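Local atomic coordinates of glycoside hydrolase, GH17 family (Formosa sp. Hel1_33_131, PDB entry 6FCG), a protein that probably hydrolyses internal beta-1,3-glucosidic bonds of the algal storage glucan laminarin, as a family GH17 endo-laminarinase. Residues 168-171 with 177-180; 164-169 with 183-188. All blocks are in the same frame, centred on the assembly; numbering follows the deposited sequence.

In the fold
Both interactions belong to one beta-alpha-beta unit of the TIM barrel: strand 161-168, the loop after it and helix 182-197. Both are buried. Interaction 1 lies within the loop at the end of the strand. It is mainly polar, with two hydrogen bonds across the segments and a shared water. Interaction 2 lies farther back on the strand, where it meets the helix. Its contacts are apolar, and no hydrogen bond crosses it. Their first segments overlap at Asn168 and Glu169, which take part in interaction 1 only. The two centres are about 9 Å apart. Ile185 joins them: its side chain packs against Ala170, Met171 and Val180 of interaction 1 and against Val166 of interaction 2.

Interaction 1. Residues 168-171 with 177-180; sequences NEAM and SYFV
Tyr178 and Val180 hydrogen-bond to the backbone of Asn168 and Ala170, closing the loop that follows the fourth strand of this TIM barrel. The contact is buried and mainly polar. The Asn168-Glu169 pair stands at the end of strand 161-168, where clan GH-A enzymes carry an Asn-Glu pair whose glutamate is the acid/base; Glu169 probably has that role here. Arg87 binds Asn168 OD1, and His241 binds Glu169 OE2. Tyr178 reaches the strand end with its hydroxyl. Its chi1 of 68° sets CG between the backbone N and the carbonyl carbon and carries the ring across to the other segment. Tyr178 OH donates to Asn168 O at 2.6 Å. The donor lies in the carbonyl plane, with a C=O...donor angle of 155°, and Asn168 O sits at the edge of the ring. Ala170 CA is 3.8 Å from Tyr178 CE2. A phenylalanine at Tyr178 would probably leave Asn168 O without this donor and the backbone beside Glu169 less firmly held. Val180 N donates to Ala170 O at 2.7 Å, nearly in line with the carbonyl bond. Phe179 CA adds a bent, weak CA-H...O contact to that same Ala170 O. Val180 CG2 packs beside it on Ala170 CB. Phe179 turns its ring away and stacks on His136. At the far end, Met171 CA makes a CA-H...O contact with Val180 O at 3.5 Å. One water donates to both carbonyls there, at 2.6 Å to Met171 O and 2.8 Å to Val180 O.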
# COMPACT_ATOMS: atom_id res chain seq x y z
N ASN A 168 24.54 -26.97 14.56
CA ASN A 168 24.58 -25.93 13.57
C ASN A 168 23.53 -24.88 13.87
O ASN A 168 22.32 -25.07 13.57
CB ASN A 168 24.36 -26.48 12.15
CG ASN A 168 24.31 -25.35 11.12
OD1 ASN A 168 25.30 -24.71 10.87
ND2 ASN A 168 23.16 -25.10 10.57
N GLU A 169 23.99 -23.76 14.40
CA GLU A 169 23.12 -22.68 14.83
C GLU A 169 22.15 -23.19 15.88
O GLU A 169 21.02 -22.70 16.01
CB GLU A 169 22.41 -21.99 13.64
CG GLU A 169 23.35 -21.10 12.85
CD GLU A 169 22.74 -20.48 11.59
OE1 GLU A 169 21.51 -20.52 11.49
OE2 GLU A 169 23.48 -19.97 10.71
N ALA A 170 22.61 -24.15 16.66
CA ALA A 170 21.73 -24.82 17.58
C ALA A 170 21.48 -24.03 18.87
O ALA A 170 20.60 -24.42 19.61
CB ALA A 170 22.27 -26.21 17.88
N MET A 171 22.26 -22.99 19.13
CA MET A 171 22.10 -22.15 20.34
C MET A 171 21.46 -20.80 20.06
O MET A 171 21.03 -20.13 20.99
CB MET A 171 23.47 -21.89 21.00
CG MET A 171 24.12 -23.14 21.56
SD MET A 171 25.74 -22.86 22.33
CE MET A 171 26.69 -22.45 20.87
N SER A 177 12.66 -23.55 15.56
CA SER A 177 12.31 -24.95 15.35
C SER A 177 13.06 -25.94 16.20
O SER A 177 12.57 -27.06 16.34
CB SER A 177 12.49 -25.34 13.88
OG SER A 177 11.34 -24.96 13.16
N TYR A 178 14.24 -25.60 16.70
CA TYR A 178 15.10 -26.63 17.32
C TYR A 178 16.15 -26.21 18.34
O TYR A 178 16.86 -27.08 18.85
CB TYR A 178 15.83 -27.41 16.21
CG TYR A 178 16.87 -26.58 15.44
CD1 TYR A 178 16.50 -25.69 14.41
CD2 TYR A 178 18.22 -26.70 15.73
CE1 TYR A 178 17.45 -24.95 13.72
CE2 TYR A 178 19.17 -25.97 15.04
CZ TYR A 178 18.80 -25.10 14.04
OH TYR A 178 19.77 -24.40 13.39
N PHE A 179 16.25 -24.93 18.68
CA PHE A 179 17.40 -24.49 19.43
C PHE A 179 17.48 -25.09 20.82
O PHE A 179 16.47 -25.45 21.42
CB PHE A 179 17.53 -22.96 19.46
CG PHE A 179 16.66 -22.26 20.48
CD1 PHE A 179 17.13 -22.04 21.77
CD2 PHE A 179 15.44 -21.70 20.11
CE1 PHE A 179 16.35 -21.36 22.70
CE2 PHE A 179 14.67 -21.00 21.03
CZ PHE A 179 15.11 -20.84 22.33
N VAL A 180 18.69 -25.18 21.32
CA VAL A 180 18.98 -25.73 22.63
C VAL A 180 19.79 -24.70 23.45
O VAL A 180 20.31 -23.69 22.93
CB VAL A 180 19.72 -27.10 22.52
CG1 VAL A 180 18.81 -28.09 21.85
CG2 VAL A 180 21.07 -26.97 21.79
O HOH W 1 20.91 -20.96 23.45

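Interaction 2. Residues 164-169 with 183-188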
# COMPACT_ATOMS: atom_id res chain seq x y z
N ILE A 164 34.86 -32.41 14.10
CA ILE A 164 33.45 -32.62 14.38
C ILE A 164 32.86 -31.34 14.97
O ILE A 164 33.39 -30.82 15.93
CB ILE A 164 33.21 -33.79 15.31
CG1 ILE A 164 33.72 -35.07 14.68
CG2 ILE A 164 31.71 -33.92 15.59
CD1 ILE A 164 33.61 -36.30 15.55
N ALA A 165 31.78 -30.87 14.37
CA ALA A 165 31.02 -29.73 14.87
C ALA A 165 29.76 -30.21 15.55
O ALA A 165 28.92 -30.90 14.92
CB ALA A 165 30.65 -28.81 13.72
N VAL A 166 29.61 -29.89 16.83
CA VAL A 166 28.42 -30.23 17.62
C VAL A 166 27.39 -29.13 17.44
O VAL A 166 27.48 -28.06 18.06
CB VAL A 166 28.78 -30.36 19.11
CG1 VAL A 166 27.53 -30.67 19.93
CG2 VAL A 166 29.81 -31.44 19.30
N GLY A 167 26.45 -29.37 16.55
CA GLY A 167 25.38 -28.42 16.28
C GLY A 167 25.63 -27.42 15.16
O GLY A 167 26.78 -27.11 14.81
N ASN A 168 24.54 -26.97 14.56
CA ASN A 168 24.58 -25.93 13.57
C ASN A 168 23.53 -24.88 13.87
O ASN A 168 22.32 -25.07 13.57
CB ASN A 168 24.36 -26.48 12.15
CG ASN A 168 24.31 -25.35 11.12
OD1 ASN A 168 25.30 -24.71 10.87
ND2 ASN A 168 23.16 -25.10 10.57
N GLU A 169 23.99 -23.76 14.40
CA GLU A 169 23.12 -22.68 14.83
C GLU A 169 22.15 -23.19 15.88
O GLU A 169 21.02 -22.70 16.01
CB GLU A 169 22.41 -21.99 13.64
CG GLU A 169 23.35 -21.10 12.85
CD GLU A 169 22.74 -20.48 11.59
OE1 GLU A 169 21.51 -20.52 11.49
OE2 GLU A 169 23.48 -19.97 10.71
N ALA A 183 24.30 -25.59 27.58
CA ALA A 183 24.58 -26.79 28.37
C ALA A 183 24.54 -28.06 27.54
O ALA A 183 25.35 -28.98 27.77
CB ALA A 183 23.62 -26.92 29.56
N VAL A 184 23.61 -28.13 26.60
CA VAL A 184 23.51 -29.32 25.75
C VAL A 184 24.68 -29.40 24.71
O VAL A 184 25.26 -30.46 24.54
CB VAL A 184 22.05 -29.72 25.28
CG1 VAL A 184 20.94 -28.93 25.97
CG2 VAL A 184 21.98 -29.58 23.79
N ILE A 185 25.10 -28.30 24.13
CA ILE A 185 26.30 -28.36 23.29
C ILE A 185 27.56 -28.75 24.11
O ILE A 185 28.33 -29.60 23.66
CB ILE A 185 26.56 -27.05 22.55
CG1 ILE A 185 25.32 -26.59 21.79
CG2 ILE A 185 27.77 -27.18 21.64
CD1 ILE A 185 24.66 -27.61 20.88
N LEU A 186 27.73 -28.14 25.29
CA LEU A 186 28.81 -28.44 26.21
C LEU A 186 28.88 -29.92 26.56
O LEU A 186 29.94 -30.53 26.54
CB LEU A 186 28.64 -27.63 27.49
CG LEU A 186 29.65 -27.85 28.64
CD1 LEU A 186 31.06 -27.43 28.22
CD2 LEU A 186 29.22 -27.07 29.87
N LYS A 187 27.73 -30.49 26.88
CA LYS A 187 27.63 -31.91 27.17
C LYS A 187 28.29 -32.77 26.09
O LYS A 187 29.11 -33.63 26.37
CB LYS A 187 26.16 -32.29 27.33
CG LYS A 187 25.92 -33.72 27.75
CD LYS A 187 24.49 -34.14 27.46
CE LYS A 187 24.32 -35.63 27.68
NZ LYS A 187 22.94 -36.04 27.30
N TRP A 188 27.90 -32.55 24.84
CA TRP A 188 28.40 -33.36 23.74
C TRP A 188 29.82 -33.01 23.33
O TRP A 188 30.58 -33.87 22.93
CB TRP A 188 27.43 -33.33 22.55
CG TRP A 188 26.14 -33.98 22.89
CD1 TRP A 188 24.93 -33.38 22.97
CD2 TRP A 188 25.94 -35.34 23.25
NE1 TRP A 188 23.98 -34.29 23.34
CE2 TRP A 188 24.57 -35.50 23.52
CE3 TRP A 188 26.80 -36.44 23.38
CZ2 TRP A 188 24.03 -36.72 23.89
CZ3 TRP A 188 26.27 -37.66 23.75
CH2 TRP A 188 24.88 -37.79 24.01
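Val166 on strand 161-168 packs against Ile185 and Trp188 of helix 182-197, within a beta-alpha-beta unit that continues into strand 206-212. The contact is small, buried and apolar. The CB of Val166 is directed toward the helix. CG1 lies anti to the backbone N (chi1 179°), and this branch makes the closest side-chain approaches. Val166 CG1 is 3.7 Å from Trp188 CB and 3.9 Å from Ile185 CG2. The Val166 and Ile185 side chains run past each other in opposite directions. Trp188 crosses Val166 at about a right angle. Ile185 CG2 also lies 3.7 Å from Val166 O, an oxygen that accepts a hydrogen bond from Ser209. Trp188 meets the strand through CB alone. Its indole lies against helix 143-156, and NE1 hydrogen-bonds to Glu139. Lys187 CE lies over one face of the indole, 3.9 Å above the plane and offset toward the rim. Lys187 NZ forms a salt bridge with Glu139 as well. Gly167 follows Val166 with phi 92°, a value that glycine takes more readily than other residues. It puts no side chain between the strand and Ile185. Val189 and Leu192, farther along the helix, extend the apolar cover of Val166. Such packing of a parallel strand under the helix that follows it is typical of the (beta/alpha)8 barrel.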